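Local coordinates for putative periplasmic protein (Bacteroides vulgatus ATCC 8482, PDB 3DUE) that is of unknown function but, as a putative periplasmic protein of the PepSY-like, beta-lactamase-inhibitor-like family, may act as an inhibitor, at residues D3-I8 with K34-W39; N50-E55 with V65-S70; Y69-V74 with D91-K96. One frame throughout, in Å; residues are numbered along the deposited sequence. Where two conformers were deposited one is given.

Contact 1. Residues D3-I8 with K34-W39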
ATOM      1  N   ASP A   3      13.498 -15.037   4.769  1.00 24.21           N
ATOM      2  CA  ASP A   3      13.376 -15.603   6.116  1.00 23.65           C
ATOM      3  C   ASP A   3      14.292 -14.930   7.179  1.00 22.66           C
ATOM      4  O   ASP A   3      14.643 -15.539   8.188  1.00 21.02           O
ATOM      5  CB  ASP A   3      13.669 -17.108   6.065  1.00 24.17           C
ATOM      6  CG  ASP A   3      13.078 -17.854   7.234  1.00 25.11           C
ATOM      7  OD1 ASP A   3      11.883 -17.613   7.503  1.00 27.76           O
ATOM      8  OD2 ASP A   3      13.799 -18.668   7.867  1.00 26.79           O
ATOM      9  N   ASP A   4      14.678 -13.684   6.940  1.00 21.66           N
ATOM     10  CA  ASP A   4      15.494 -12.932   7.911  1.00 22.09           C
ATOM     11  C   ASP A   4      14.579 -12.023   8.729  1.00 23.13           C
ATOM     12  O   ASP A   4      15.039 -11.247   9.556  1.00 23.96           O
ATOM     13  CB  ASP A   4      16.515 -12.072   7.178  1.00 20.66           C
ATOM     14  CG  ASP A   4      17.620 -12.877   6.554  1.00 19.49           C
ATOM     15  OD1 ASP A   4      17.951 -13.979   7.056  1.00 18.14           O
ATOM     16  OD2 ASP A   4      18.194 -12.379   5.568  1.00 17.67           O
ATOM     17  N   ASP A   5      13.275 -12.164   8.526  1.00 24.12           N
ATOM     18  CA  ASP A   5      12.297 -11.284   9.167  1.00 25.47           C
ATOM     19  C   ASP A   5      12.241 -11.463  10.682  1.00 25.36           C
ATOM     20  O   ASP A   5      12.613 -12.504  11.194  1.00 22.71           O
ATOM     21  CB  ASP A   5      10.920 -11.519   8.565  1.00 27.64           C
ATOM     22  CG  ASP A   5      10.539 -12.974   8.546  1.00 30.09           C
ATOM     23  OD1 ASP A   5      11.090 -13.726   7.718  1.00 31.57           O
ATOM     24  OD2 ASP A   5       9.681 -13.370   9.358  1.00 33.26           O
ATOM     25  N   LYS A   6      11.769 -10.432  11.374  1.00 25.35           N
ATOM     26  CA  LYS A   6      11.614 -10.471  12.822  1.00 25.10           C
ATOM     27  C   LYS A   6      10.286  -9.841  13.182  1.00 23.62           C
ATOM     28  O   LYS A   6       9.911  -8.845  12.599  1.00 22.53           O
ATOM     29  CB  LYS A   6      12.766  -9.736  13.505  1.00 26.18           C
ATOM     30  CG  LYS A   6      14.118 -10.498  13.319  1.00 27.07           C
ATOM     31  CD  LYS A   6      15.185 -10.028  14.333  1.00 28.42           C
ATOM     32  CE  LYS A   6      16.606 -10.641  14.090  1.00 29.41           C
ATOM     33  NZ  LYS A   6      16.642 -12.151  14.286  1.00 31.32           N
ATOM     34  N   PRO A   7       9.565 -10.448  14.128  1.00 23.93           N
ATOM     35  CA  PRO A   7       8.300  -9.841  14.533  1.00 23.49           C
ATOM     36  C   PRO A   7       8.531  -8.552  15.340  1.00 23.31           C
ATOM     37  O   PRO A   7       9.511  -8.445  16.110  1.00 20.27           O
ATOM     38  CB  PRO A   7       7.641 -10.933  15.395  1.00 22.31           C
ATOM     39  CG  PRO A   7       8.755 -11.735  15.944  1.00 24.18           C
ATOM     40  CD  PRO A   7       9.868 -11.686  14.889  1.00 23.45           C
ATOM     41  N   ILE A   8       7.597  -7.616  15.216  1.00 23.14           N
ATOM     42  CA  ILE A   8       7.697  -6.380  15.916  1.00 23.45           C
ATOM     43  C   ILE A   8       6.332  -5.965  16.436  1.00 23.80           C
ATOM     44  O   ILE A   8       5.303  -6.493  16.020  1.00 18.30           O
ATOM     45  CB  ILE A   8       8.269  -5.225  15.030  1.00 24.22           C
ATOM     46  CG1 ILE A   8       7.289  -4.875  13.879  1.00 24.08           C
ATOM     47  CG2 ILE A   8       9.692  -5.556  14.558  1.00 24.07           C
ATOM     48  CD1 ILE A   8       7.634  -3.567  13.141  1.00 25.08           C
ATOM     49  N   LYS A  34       5.962  -7.164  11.234  1.00 24.48           N
ATOM     50  CA  LYS A  34       7.339  -7.601  11.126  1.00 25.15           C
ATOM     51  C   LYS A  34       8.203  -6.592  10.396  1.00 24.69           C
ATOM     52  O   LYS A  34       7.724  -5.677   9.715  1.00 23.74           O
ATOM     53  CB  LYS A  34       7.459  -8.954  10.366  1.00 26.38           C
ATOM     54  CG  LYS A  34       7.059  -8.869   8.894  1.00 27.67           C
ATOM     55  CD  LYS A  34       7.198 -10.186   8.136  1.00 27.95           C
ATOM     56  CE  LYS A  34       6.632  -9.992   6.693  1.00 28.42           C
ATOM     57  NZ  LYS A  34       6.670 -11.235   5.839  1.00 30.61           N
HETATM   58  N   MSE A  35       9.499  -6.774  10.587  1.00 24.39           N
HETATM   59  CA  MSE A  35      10.488  -6.005   9.870  0.80 26.55           C
HETATM   60  C   MSE A  35      11.213  -6.991   8.970  1.00 24.08           C
HETATM   61  O   MSE A  35      11.522  -8.087   9.399  1.00 23.70           O
HETATM   62  CB  MSE A  35      11.470  -5.339  10.824  0.80 27.54           C
HETATM   63  CG  MSE A  35      12.454  -4.468  10.097  0.80 29.67           C
HETATM   64 SE   MSE A  35      13.823  -3.791  11.277  0.60 33.03          SE
HETATM   65  CE  MSE A  35      14.429  -5.545  12.087  0.80 30.11           C
ATOM     66  N   GLU A  36      11.449  -6.585   7.717  1.00 24.30           N
ATOM     67  CA  GLU A  36      12.120  -7.388   6.688  1.00 24.05           C
ATOM     68  C   GLU A  36      13.407  -6.667   6.253  1.00 25.83           C
ATOM     69  O   GLU A  36      13.523  -5.463   6.414  1.00 23.46           O
ATOM     70  CB  GLU A  36      11.224  -7.532   5.429  1.00 25.67           C
ATOM     71  CG  GLU A  36      10.019  -8.461   5.479  1.00 26.61           C
ATOM     72  CD  GLU A  36      10.267  -9.954   5.187  1.00 31.31           C
ATOM     73  OE1 GLU A  36      11.454 -10.423   5.137  1.00 30.73           O
ATOM     74  OE2 GLU A  36       9.236 -10.674   5.004  1.00 32.75           O
ATOM     75  N   THR A  37      14.379  -7.424   5.720  1.00 22.62           N
ATOM     76  CA  THR A  37      15.557  -6.825   5.181  1.00 24.75           C
ATOM     77  C   THR A  37      15.795  -7.364   3.776  1.00 23.22           C
ATOM     78  O   THR A  37      15.485  -8.522   3.481  1.00 23.56           O
ATOM     79  CB  THR A  37      16.784  -7.122   6.045  1.00 26.33           C
ATOM     80  OG1 THR A  37      17.070  -8.523   5.990  1.00 27.53           O
ATOM     81  CG2 THR A  37      16.551  -6.685   7.477  1.00 26.99           C
ATOM     82  N   ASP A  38      16.352  -6.506   2.928  1.00 23.25           N
ATOM     83  CA  ASP A  38      16.736  -6.830   1.557  1.00 22.44           C
ATOM     84  C   ASP A  38      18.066  -6.100   1.371  1.00 20.10           C
ATOM     85  O   ASP A  38      18.040  -4.907   1.162  1.00 20.32           O
ATOM     86  CB  ASP A  38      15.678  -6.274   0.610  1.00 22.96           C
ATOM     87  CG  ASP A  38      15.896  -6.656  -0.830  1.00 25.03           C
ATOM     88  OD1 ASP A  38      16.782  -7.476  -1.177  1.00 24.87           O
ATOM     89  OD2 ASP A  38      15.161  -6.083  -1.655  1.00 28.28           O
ATOM     90  N   TRP A  39      19.190  -6.816   1.387  1.00 18.12           N
ATOM     91  CA  TRP A  39      20.515  -6.210   1.408  1.00 17.31           C
ATOM     92  C   TRP A  39      20.452  -5.224   2.573  1.00 18.13           C
ATOM     93  O   TRP A  39      20.085  -5.641   3.672  1.00 19.25           O
ATOM     94  CB  TRP A  39      20.906  -5.591   0.065  1.00 16.07           C
ATOM     95  CG  TRP A  39      21.158  -6.668  -0.946  1.00 16.08           C
ATOM     96  CD1 TRP A  39      20.218  -7.243  -1.748  1.00 15.80           C
ATOM     97  CD2 TRP A  39      22.383  -7.341  -1.213  1.00 15.39           C
ATOM     98  NE1 TRP A  39      20.791  -8.202  -2.521  1.00 15.14           N
ATOM     99  CE2 TRP A  39      22.119  -8.291  -2.218  1.00 15.93           C
ATOM    100  CE3 TRP A  39      23.701  -7.202  -0.755  1.00 15.15           C
ATOM    101  CZ2 TRP A  39      23.111  -9.121  -2.746  1.00 15.49           C
ATOM    102  CZ3 TRP A  39      24.691  -8.036  -1.265  1.00 15.93           C
ATOM    103  CH2 TRP A  39      24.396  -8.976  -2.270  1.00 16.23           C
TER
HETATM  104  O   HOH W   1      19.515  -9.930   6.539  1.00 32.38           O
HETATM  105  O   HOH W   2      14.914  -8.380   9.921  1.00 37.63           O
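K6 and M35 face each other as an antiparallel hydrogen-bonded pair and satisfy one another's backbone polar groups completely. K6 N donates to M35 O over 3.1 Å, lying in the carbonyl plane, and M35 N returns the bond to K6 O at 2.9 Å with an N-H...O angle of 165°. Each carbonyl also takes a weaker approach: the CA of D5 comes against M35 O, and K34 CA lies 3.2 Å from K6 O. Further along, P7 sits opposite K34 as a non-hydrogen-bonded pair, their CA atoms 4.2 Å apart. The short strand 6-7 thereby forms one outer edge of the nine-stranded antiparallel sheet, laid along strand 30-38, whose other flank pairs with strand 41-48 through backbone bonds between K34 and D45 and between E36 and S43. Beyond the paired residues water takes over. One molecule donates to D4 O and, weakly, to M35 O. A second donates to D4 OD2 at 2.9 Å and is shared with T37 OG1, which stays 4.0 Å from that carboxylate oxygen; the amino group of G1 donates to D4 OD2 and, weakly, to T37 OG1. On the side of D5 the acids of D5 and E36 come near each other, OE1 of E36 resting 3.6 Å from D5 CB. E36 bends at chi2 (-85°), which carries its carboxylate back along its own strand to K34. K34 NZ makes a salt bridge of 2.8 Å to E36 OE2, on its anti side and somewhat out of the carboxylate plane, which probably offsets some of the repulsion between the two acids. Apolar contact is slight: the side chains of I8 and M35 cross at about a right angle, CG2 of I8 near CB of M35, and both also touch Y44.

Contact 2. Residues N50-E55 with V65-S70. With CAC (cacodylate ion), chain B.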
ATOM      1  N   ASN A  50      -8.640  -8.194   9.617  1.00 24.44           N
ATOM      2  CA  ASN A  50      -9.529  -8.382   8.480  1.00 24.71           C
ATOM      3  C   ASN A  50      -8.793  -8.820   7.206  1.00 23.88           C
ATOM      4  O   ASN A  50      -9.450  -9.018   6.162  1.00 23.51           O
ATOM      5  CB  ASN A  50     -10.357  -7.119   8.196  1.00 24.21           C
ATOM      6  CG  ASN A  50      -9.557  -6.023   7.538  1.00 25.99           C
ATOM      7  OD1 ASN A  50      -8.338  -5.948   7.677  1.00 23.47           O
ATOM      8  ND2 ASN A  50     -10.258  -5.141   6.812  1.00 26.09           N
ATOM      9  N   GLY A  51      -7.461  -8.967   7.284  1.00 22.99           N
ATOM     10  CA  GLY A  51      -6.657  -9.443   6.156  1.00 23.05           C
ATOM     11  C   GLY A  51      -5.987  -8.340   5.351  1.00 22.73           C
ATOM     12  O   GLY A  51      -5.151  -8.641   4.486  1.00 23.26           O
ATOM     13  N   ASP A  52      -6.370  -7.077   5.585  1.00 22.07           N
ATOM     14  CA  ASP A  52      -5.768  -5.937   4.850  1.00 22.94           C
ATOM     15  C   ASP A  52      -4.317  -5.742   5.308  1.00 24.00           C
ATOM     16  O   ASP A  52      -4.002  -6.002   6.462  1.00 22.81           O
ATOM     17  CB  ASP A  52      -6.624  -4.680   4.980  1.00 22.56           C
ATOM     18  CG  ASP A  52      -7.880  -4.760   4.140  1.00 23.33           C
ATOM     19  OD1 ASP A  52      -7.976  -5.647   3.225  1.00 22.55           O
ATOM     20  OD2 ASP A  52      -8.758  -3.898   4.376  1.00 23.83           O
ATOM     21  N   LYS A  53      -3.439  -5.395   4.367  1.00 24.07           N
ATOM     22  CA  LYS A  53      -1.995  -5.384   4.601  1.00 24.89           C
ATOM     23  C   LYS A  53      -1.320  -4.133   4.108  1.00 25.04           C
ATOM     24  O   LYS A  53      -1.657  -3.621   3.037  1.00 25.39           O
ATOM     25  CB  LYS A  53      -1.366  -6.633   3.926  1.00 26.63           C
ATOM     26  CG  LYS A  53       0.140  -6.558   3.658  1.00 27.63           C
ATOM     27  CD  LYS A  53       0.695  -7.844   3.157  1.00 30.06           C
ATOM     28  CE  LYS A  53       2.271  -7.818   3.012  1.00 30.72           C
ATOM     29  NZ  LYS A  53       2.790  -6.685   2.257  1.00 32.75           N
ATOM     30  N   LEU A  54      -0.351  -3.666   4.900  1.00 23.36           N
ATOM     31  CA  LEU A  54       0.469  -2.491   4.598  1.00 22.20           C
ATOM     32  C   LEU A  54       1.944  -2.930   4.608  1.00 22.65           C
ATOM     33  O   LEU A  54       2.324  -3.781   5.430  1.00 23.07           O
ATOM     34  CB  LEU A  54       0.300  -1.446   5.684  1.00 22.11           C
ATOM     35  CG  LEU A  54      -1.138  -1.045   5.973  1.00 22.08           C
ATOM     36  CD1 LEU A  54      -1.186   0.003   7.025  1.00 21.40           C
ATOM     37  CD2 LEU A  54      -1.789  -0.570   4.642  1.00 22.42           C
ATOM     38  N   GLU A  55       2.732  -2.347   3.708  1.00 22.90           N
ATOM     39  CA  GLU A  55       4.189  -2.426   3.706  1.00 24.26           C
ATOM     40  C   GLU A  55       4.704  -0.974   3.660  1.00 23.22           C
ATOM     41  O   GLU A  55       4.180  -0.124   2.932  1.00 21.73           O
ATOM     42  CB  GLU A  55       4.736  -3.128   2.480  1.00 25.75           C
ATOM     43  CG  GLU A  55       6.250  -3.349   2.479  1.00 26.93           C
ATOM     44  CD  GLU A  55       6.760  -3.808   1.135  1.00 29.81           C
ATOM     45  OE1 GLU A  55       6.443  -3.129   0.096  1.00 33.35           O
ATOM     46  OE2 GLU A  55       7.502  -4.830   1.123  1.00 31.22           O
ATOM     47  N   VAL A  65      -0.387  -0.716  -0.085  1.00 23.72           N
ATOM     48  CA  VAL A  65      -1.650  -0.608   0.648  1.00 23.50           C
ATOM     49  C   VAL A  65      -2.551  -1.624  -0.059  1.00 23.78           C
ATOM     50  O   VAL A  65      -3.096  -1.363  -1.111  1.00 23.15           O
ATOM     51  CB  VAL A  65      -2.234   0.806   0.651  1.00 26.27           C
ATOM     52  CG1 VAL A  65      -3.566   0.856   1.412  1.00 24.70           C
ATOM     53  CG2 VAL A  65      -1.233   1.754   1.251  1.00 27.68           C
ATOM     54  N   ASN A  66      -2.629  -2.816   0.516  1.00 22.72           N
ATOM     55  CA  ASN A  66      -3.355  -3.935  -0.076  1.00 22.50           C
ATOM     56  C   ASN A  66      -4.631  -4.187   0.710  1.00 23.91           C
ATOM     57  O   ASN A  66      -4.643  -4.932   1.741  1.00 21.51           O
ATOM     58  CB  ASN A  66      -2.413  -5.133  -0.091  1.00 23.45           C
ATOM     59  CG  ASN A  66      -2.954  -6.316  -0.764  1.00 23.31           C
ATOM     60  OD1 ASN A  66      -4.192  -6.512  -0.889  1.00 25.18           O
ATOM     61  ND2 ASN A  66      -2.039  -7.176  -1.198  1.00 24.24           N
ATOM     62  N   CYS A  67      -5.704  -3.537   0.239  1.00 23.12           N
ATOM     63  CA  CYS A  67      -7.021  -3.621   0.865  1.00 22.34           C
ATOM     64  C   CYS A  67      -7.975  -4.522   0.084  1.00 22.63           C
ATOM     65  O   CYS A  67      -9.099  -4.159  -0.196  1.00 21.38           O
ATOM     66  CB  CYS A  67      -7.585  -2.197   1.082  1.00 21.58           C
ATOM     67  SG  CYS A  67      -6.620  -1.308   2.274  1.00 23.71           S
ATOM     68  N   LYS A  68      -7.494  -5.713  -0.287  1.00 22.48           N
ATOM     69  CA  LYS A  68      -8.298  -6.638  -1.106  1.00 22.46           C
ATOM     70  C   LYS A  68      -9.567  -7.131  -0.399  1.00 21.06           C
ATOM     71  O   LYS A  68     -10.448  -7.672  -1.042  1.00 20.09           O
ATOM     72  CB  LYS A  68      -7.439  -7.832  -1.581  1.00 23.57           C
ATOM     73  CG  LYS A  68      -7.151  -8.856  -0.487  1.00 23.33           C
ATOM     74  CD  LYS A  68      -6.436 -10.127  -1.022  1.00 24.87           C
ATOM     75  CE  LYS A  68      -4.966  -9.961  -1.227  1.00 24.50           C
ATOM     76  NZ  LYS A  68      -4.281  -9.785   0.059  1.00 22.88           N
ATOM     77  N   TYR A  69      -9.654  -6.940   0.925  1.00 20.83           N
ATOM     78  CA  TYR A  69     -10.821  -7.352   1.700  1.00 22.24           C
ATOM     79  C   TYR A  69     -11.739  -6.183   1.989  1.00 22.95           C
ATOM     80  O   TYR A  69     -12.745  -6.352   2.659  1.00 22.39           O
ATOM     81  CB  TYR A  69     -10.399  -8.041   3.006  1.00 23.27           C
ATOM     82  CG  TYR A  69      -9.487  -9.211   2.776  1.00 21.97           C
ATOM     83  CD1 TYR A  69      -9.990 -10.449   2.438  1.00 23.00           C
ATOM     84  CD2 TYR A  69      -8.122  -9.072   2.911  1.00 22.58           C
ATOM     85  CE1 TYR A  69      -9.140 -11.535   2.225  1.00 25.00           C
ATOM     86  CE2 TYR A  69      -7.278 -10.133   2.696  1.00 23.34           C
ATOM     87  CZ  TYR A  69      -7.785 -11.365   2.355  1.00 23.59           C
ATOM     88  OH  TYR A  69      -6.935 -12.444   2.112  1.00 24.03           O
ATOM     89  N   SER A  70     -11.375  -4.993   1.523  1.00 21.58           N
ATOM     90  CA  SER A  70     -12.243  -3.806   1.681  1.00 22.12           C
ATOM     91  C   SER A  70     -11.981  -2.914   0.432  1.00 21.68           C
ATOM     92  O   SER A  70     -12.356  -3.298  -0.662  1.00 20.94           O
ATOM     93  CB  SER A  70     -12.015  -3.130   3.044  1.00 23.55           C
ATOM     94  OG  SER A  70     -10.692  -2.631   3.238  1.00 21.08           O
TER
HETATM   95 AS   CAC B   1      -3.382 -11.927   3.217  1.00 23.44          AS
HETATM   96  O1  CAC B   1      -4.516 -11.755   1.889  1.00 22.48           O
HETATM   97  O2  CAC B   1      -2.488 -10.426   3.399  1.00 26.09           O
HETATM   98  C1  CAC B   1      -4.269 -12.271   4.948  1.00 23.55           C
HETATM   99  C2  CAC B   1      -2.123 -13.336   2.732  1.00 20.57           C
HETATM  100  O   HOH W   3      -4.554  -7.741   1.915  1.00 12.53           O
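D52 reaches under the turn 67-70 with its carboxylate and overlaps the CA of C67, with OD1 3.3 Å from that carbon. Both oxygens are used: Y69 N donates to the syn lone pair of OD1 at 3.1 Å, while S70 OG gives its proton to OD2 over 2.6 Å. The type I beta turn from C67 to S70, closed by S70 N to C67 O, carries its two D52 donors on its last residues. N50 adds a weak bond from ND2 to OD2, and its OD1 accepts D52 N in an Asx turn. Behind these loops the hairpin of strands 53-56 and 62-66 begins: K53 and N66 exchange backbone bonds of 2.9 Å (K53 N to N66 O) and 2.8 Å (N66 N to K53 O), and L54 and V65 lie side by side beneath helix 15-24. The Y69 ring presents its edge to the G51 carbonyl, CE2 lying 3.2 Å from G51 O, while K68 CG lies over one face, toward the rim. K68, bent at chi3 (80°) and chi4 (67°), brings NZ to a water that bridges G51 O and N66 O, and to cacodylate O1 at 2.7 Å; Y69 OH donates to the same O1. Gripped by a lysine and a phenol, the anion, probably from the crystallisation liquor, suggests a place that can accept negative charge, whereas the D52 carboxylate, with donors on both oxygens, would probably stay ionised.

Contact 3. Residues Y69-V74 with D91-K96. With CAC (cacodylate ion), chain B.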
ATOM      1  N   TYR A  69      -9.654  -6.940   0.925  1.00 20.83           N
ATOM      2  CA  TYR A  69     -10.821  -7.352   1.700  1.00 22.24           C
ATOM      3  C   TYR A  69     -11.739  -6.183   1.989  1.00 22.95           C
ATOM      4  O   TYR A  69     -12.745  -6.352   2.659  1.00 22.39           O
ATOM      5  CB  TYR A  69     -10.399  -8.041   3.006  1.00 23.27           C
ATOM      6  CG  TYR A  69      -9.487  -9.211   2.776  1.00 21.97           C
ATOM      7  CD1 TYR A  69      -9.990 -10.449   2.438  1.00 23.00           C
ATOM      8  CD2 TYR A  69      -8.122  -9.072   2.911  1.00 22.58           C
ATOM      9  CE1 TYR A  69      -9.140 -11.535   2.225  1.00 25.00           C
ATOM     10  CE2 TYR A  69      -7.278 -10.133   2.696  1.00 23.34           C
ATOM     11  CZ  TYR A  69      -7.785 -11.365   2.355  1.00 23.59           C
ATOM     12  OH  TYR A  69      -6.935 -12.444   2.112  1.00 24.03           O
ATOM     13  N   SER A  70     -11.375  -4.993   1.523  1.00 21.58           N
ATOM     14  CA  SER A  70     -12.243  -3.806   1.681  1.00 22.12           C
ATOM     15  C   SER A  70     -11.981  -2.914   0.432  1.00 21.68           C
ATOM     16  O   SER A  70     -12.356  -3.298  -0.662  1.00 20.94           O
ATOM     17  CB  SER A  70     -12.015  -3.130   3.044  1.00 23.55           C
ATOM     18  OG  SER A  70     -10.692  -2.631   3.238  1.00 21.08           O
ATOM     19  N   ALA A  71     -11.331  -1.769   0.588  1.00 20.51           N
ATOM     20  CA  ALA A  71     -10.940  -0.898  -0.525  1.00 20.61           C
ATOM     21  C   ALA A  71      -9.857  -0.005   0.025  1.00 21.36           C
ATOM     22  O   ALA A  71      -9.798   0.192   1.261  1.00 21.13           O
ATOM     23  CB  ALA A  71     -12.146  -0.057  -1.042  1.00 19.16           C
ATOM     24  N   VAL A  72      -8.992   0.511  -0.846  1.00 20.16           N
ATOM     25  CA  VAL A  72      -7.934   1.470  -0.459  1.00 22.15           C
ATOM     26  C   VAL A  72      -8.619   2.773  -0.060  1.00 20.88           C
ATOM     27  O   VAL A  72      -9.458   3.250  -0.800  1.00 21.62           O
ATOM     28  CB  VAL A  72      -6.988   1.754  -1.616  1.00 20.58           C
ATOM     29  CG1 VAL A  72      -5.889   2.804  -1.260  1.00 20.03           C
ATOM     30  CG2 VAL A  72      -6.309   0.413  -2.050  1.00 21.38           C
ATOM     31  N   PRO A  73      -8.325   3.292   1.135  1.00 22.49           N
ATOM     32  CA  PRO A  73      -8.934   4.581   1.505  1.00 22.74           C
ATOM     33  C   PRO A  73      -8.574   5.664   0.486  1.00 22.60           C
ATOM     34  O   PRO A  73      -7.409   5.857   0.140  1.00 22.03           O
ATOM     35  CB  PRO A  73      -8.312   4.877   2.870  1.00 23.94           C
ATOM     36  CG  PRO A  73      -8.007   3.521   3.414  1.00 24.22           C
ATOM     37  CD  PRO A  73      -7.490   2.765   2.234  1.00 23.76           C
ATOM     38  N   VAL A  74      -9.558   6.427   0.046  1.00 22.52           N
ATOM     39  CA  VAL A  74      -9.287   7.372  -1.042  1.00 24.26           C
ATOM     40  C   VAL A  74      -8.243   8.429  -0.717  1.00 24.83           C
ATOM     41  O   VAL A  74      -7.519   8.881  -1.608  1.00 24.05           O
ATOM     42  CB  VAL A  74     -10.599   8.021  -1.585  1.00 25.07           C
ATOM     43  CG1 VAL A  74     -11.503   6.939  -2.106  1.00 26.20           C
ATOM     44  CG2 VAL A  74     -11.325   8.811  -0.519  1.00 25.38           C
ATOM     45  N   ASP A  91     -17.151   3.015 -11.772  1.00 30.11           N
ATOM     46  CA  ASP A  91     -17.793   2.189 -10.759  1.00 31.15           C
ATOM     47  C   ASP A  91     -16.868   1.214 -10.012  1.00 31.14           C
ATOM     48  O   ASP A  91     -17.290   0.581  -9.044  1.00 32.01           O
ATOM     49  CB  ASP A  91     -18.961   1.457 -11.405  1.00 32.22           C
ATOM     50  CG  ASP A  91     -20.054   2.412 -11.860  1.00 33.62           C
ATOM     51  OD1 ASP A  91     -20.378   3.335 -11.069  1.00 34.91           O
ATOM     52  OD2 ASP A  91     -20.586   2.228 -12.979  1.00 32.99           O
ATOM     53  N   ALA A  92     -15.607   1.125 -10.429  1.00 29.86           N
ATOM     54  CA  ALA A  92     -14.653   0.241  -9.789  1.00 29.02           C
ATOM     55  C   ALA A  92     -14.145   0.885  -8.513  1.00 29.37           C
ATOM     56  O   ALA A  92     -14.212   2.115  -8.338  1.00 29.39           O
ATOM     57  CB  ALA A  92     -13.480  -0.046 -10.716  1.00 28.20           C
ATOM     58  N   LYS A  93     -13.705   0.054  -7.589  1.00 27.79           N
ATOM     59  CA  LYS A  93     -13.025   0.561  -6.423  1.00 27.46           C
ATOM     60  C   LYS A  93     -11.596   0.024  -6.501  1.00 26.04           C
ATOM     61  O   LYS A  93     -11.304  -0.933  -7.222  1.00 22.92           O
ATOM     62  CB  LYS A  93     -13.746   0.214  -5.134  1.00 28.63           C
ATOM     63  CG  LYS A  93     -13.780  -1.242  -4.763  1.00 29.72           C
ATOM     64  CD  LYS A  93     -14.615  -1.383  -3.505  1.00 30.73           C
ATOM     65  CE  LYS A  93     -14.646  -2.777  -2.967  1.00 30.28           C
ATOM     66  NZ  LYS A  93     -15.387  -2.798  -1.688  1.00 29.31           N
HETATM   67  N   MSE A  94     -10.689   0.731  -5.844  1.00 24.27           N
HETATM   68  CA  MSE A  94      -9.330   0.296  -5.794  1.00 24.59           C
HETATM   69  C   MSE A  94      -9.107  -0.705  -4.665  1.00 22.81           C
HETATM   70  O   MSE A  94      -9.389  -0.410  -3.502  1.00 21.72           O
HETATM   71  CB  MSE A  94      -8.420   1.476  -5.567  1.00 25.08           C
HETATM   72  CG  MSE A  94      -6.988   1.125  -5.876  1.00 24.94           C
HETATM   73 SE   MSE A  94      -5.927   2.746  -5.722  0.75 26.50          SE
HETATM   74  CE  MSE A  94      -7.166   4.074  -6.589  1.00 17.81           C
ATOM     75  N   LEU A  95      -8.552  -1.861  -5.011  1.00 20.48           N
ATOM     76  CA  LEU A  95      -8.277  -2.907  -4.017  1.00 20.46           C
ATOM     77  C   LEU A  95      -6.837  -2.837  -3.518  1.00 20.02           C
ATOM     78  O   LEU A  95      -6.558  -3.138  -2.340  1.00 20.68           O
ATOM     79  CB  LEU A  95      -8.570  -4.310  -4.567  1.00 21.45           C
ATOM     80  CG  LEU A  95     -10.051  -4.571  -4.888  1.00 22.30           C
ATOM     81  CD1 LEU A  95     -10.253  -6.047  -5.233  1.00 22.60           C
ATOM     82  CD2 LEU A  95     -10.942  -4.157  -3.699  1.00 23.21           C
ATOM     83  N   LYS A  96      -5.939  -2.393  -4.390  1.00 20.13           N
ATOM     84  CA  LYS A  96      -4.528  -2.367  -4.046  1.00 21.58           C
ATOM     85  C   LYS A  96      -3.698  -1.290  -4.786  1.00 21.31           C
ATOM     86  O   LYS A  96      -3.922  -0.977  -5.938  1.00 21.36           O
ATOM     87  CB  LYS A  96      -3.957  -3.753  -4.302  1.00 23.87           C
ATOM     88  CG  LYS A  96      -2.507  -3.918  -3.928  1.00 27.95           C
ATOM     89  CD  LYS A  96      -2.088  -5.345  -4.241  1.00 30.13           C
ATOM     90  CE  LYS A  96      -0.583  -5.549  -4.217  1.00 31.22           C
ATOM     91  NZ  LYS A  96      -0.283  -7.045  -4.515  1.00 31.46           N
TER
HETATM   92 AS   CAC B   1      -3.382 -11.927   3.217  1.00 23.44          AS
HETATM   93  O1  CAC B   1      -4.516 -11.755   1.889  1.00 22.48           O
HETATM   94  O2  CAC B   1      -2.488 -10.426   3.399  1.00 26.09           O
HETATM   95  C1  CAC B   1      -4.269 -12.271   4.948  1.00 23.55           C
HETATM   96  C2  CAC B   1      -2.123 -13.336   2.732  1.00 20.57           C
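V72 holds CG1 anti to its backbone nitrogen (chi1 178°), which leaves CG2 beside that nitrogen and directed at strand 94-99, where it meets CG of M94, 4.0 Å away. M94 likewise has CG anti to its backbone N (chi1 -165°), which places CG beside its carbonyl carbon, and the two apolar branches meet beside the backbone bond that joins the segments. The strand carries a classic beta bulge, in which L95 and K96 both face K107 of strand 103-108, and the loop leading from strand 62-66 to helix 79-88 rests against it on the other side. Within the antiparallel sheet, strands 62-66 and 94-99 are neighbours, and this loop departs where the pairing of the two gives out. Between the two segments the one strong hydrogen bond is V72 N to M94 O, 2.8 Å long and nearly straight at 172°. M94 O is also approached by A71 CA at 3.4 Å, so one carbonyl receives two neighbouring residues of the loop. At the bulge the CG2 methyl of V72 touches L95 O at 3.6 Å, and the same side chain also touches V65 and V77. On the outer side, K93 lies extended beyond CG and runs alongside A71, its CD 3.7 Å from the A71 methyl. This path delivers the ammonium group to the carbonyl of S70, a weak bond, while the hydroxyl of S70 turns away to D52. The backbone of K93 is tied independently to S109. L95, whose CB points away from the loop, swings its end back, and its CD2 methyl stops 3.5 Å from S70 O.

All three contacts lie on one antiparallel sheet and follow each other along the chain. Contact 1, at the outer edge, stands apart: its centre is about 19 Å from that of contact 2 and about 28 Å from that of contact 3, which lies on the opposite side of the chain's centre. Contacts 2 and 3 have centres about 10 Å apart, share Y69 and S70, and pack directly, C67 CB lying 3.6 Å from V72 N. S70 links them, offering its hydroxyl to contact 2 and its carbonyl to contact 3. The cacodylate ion, bound by K68 and Y69 of contact 2, touches contact 3 only through the shared Y69, which does not itself reach 91-96.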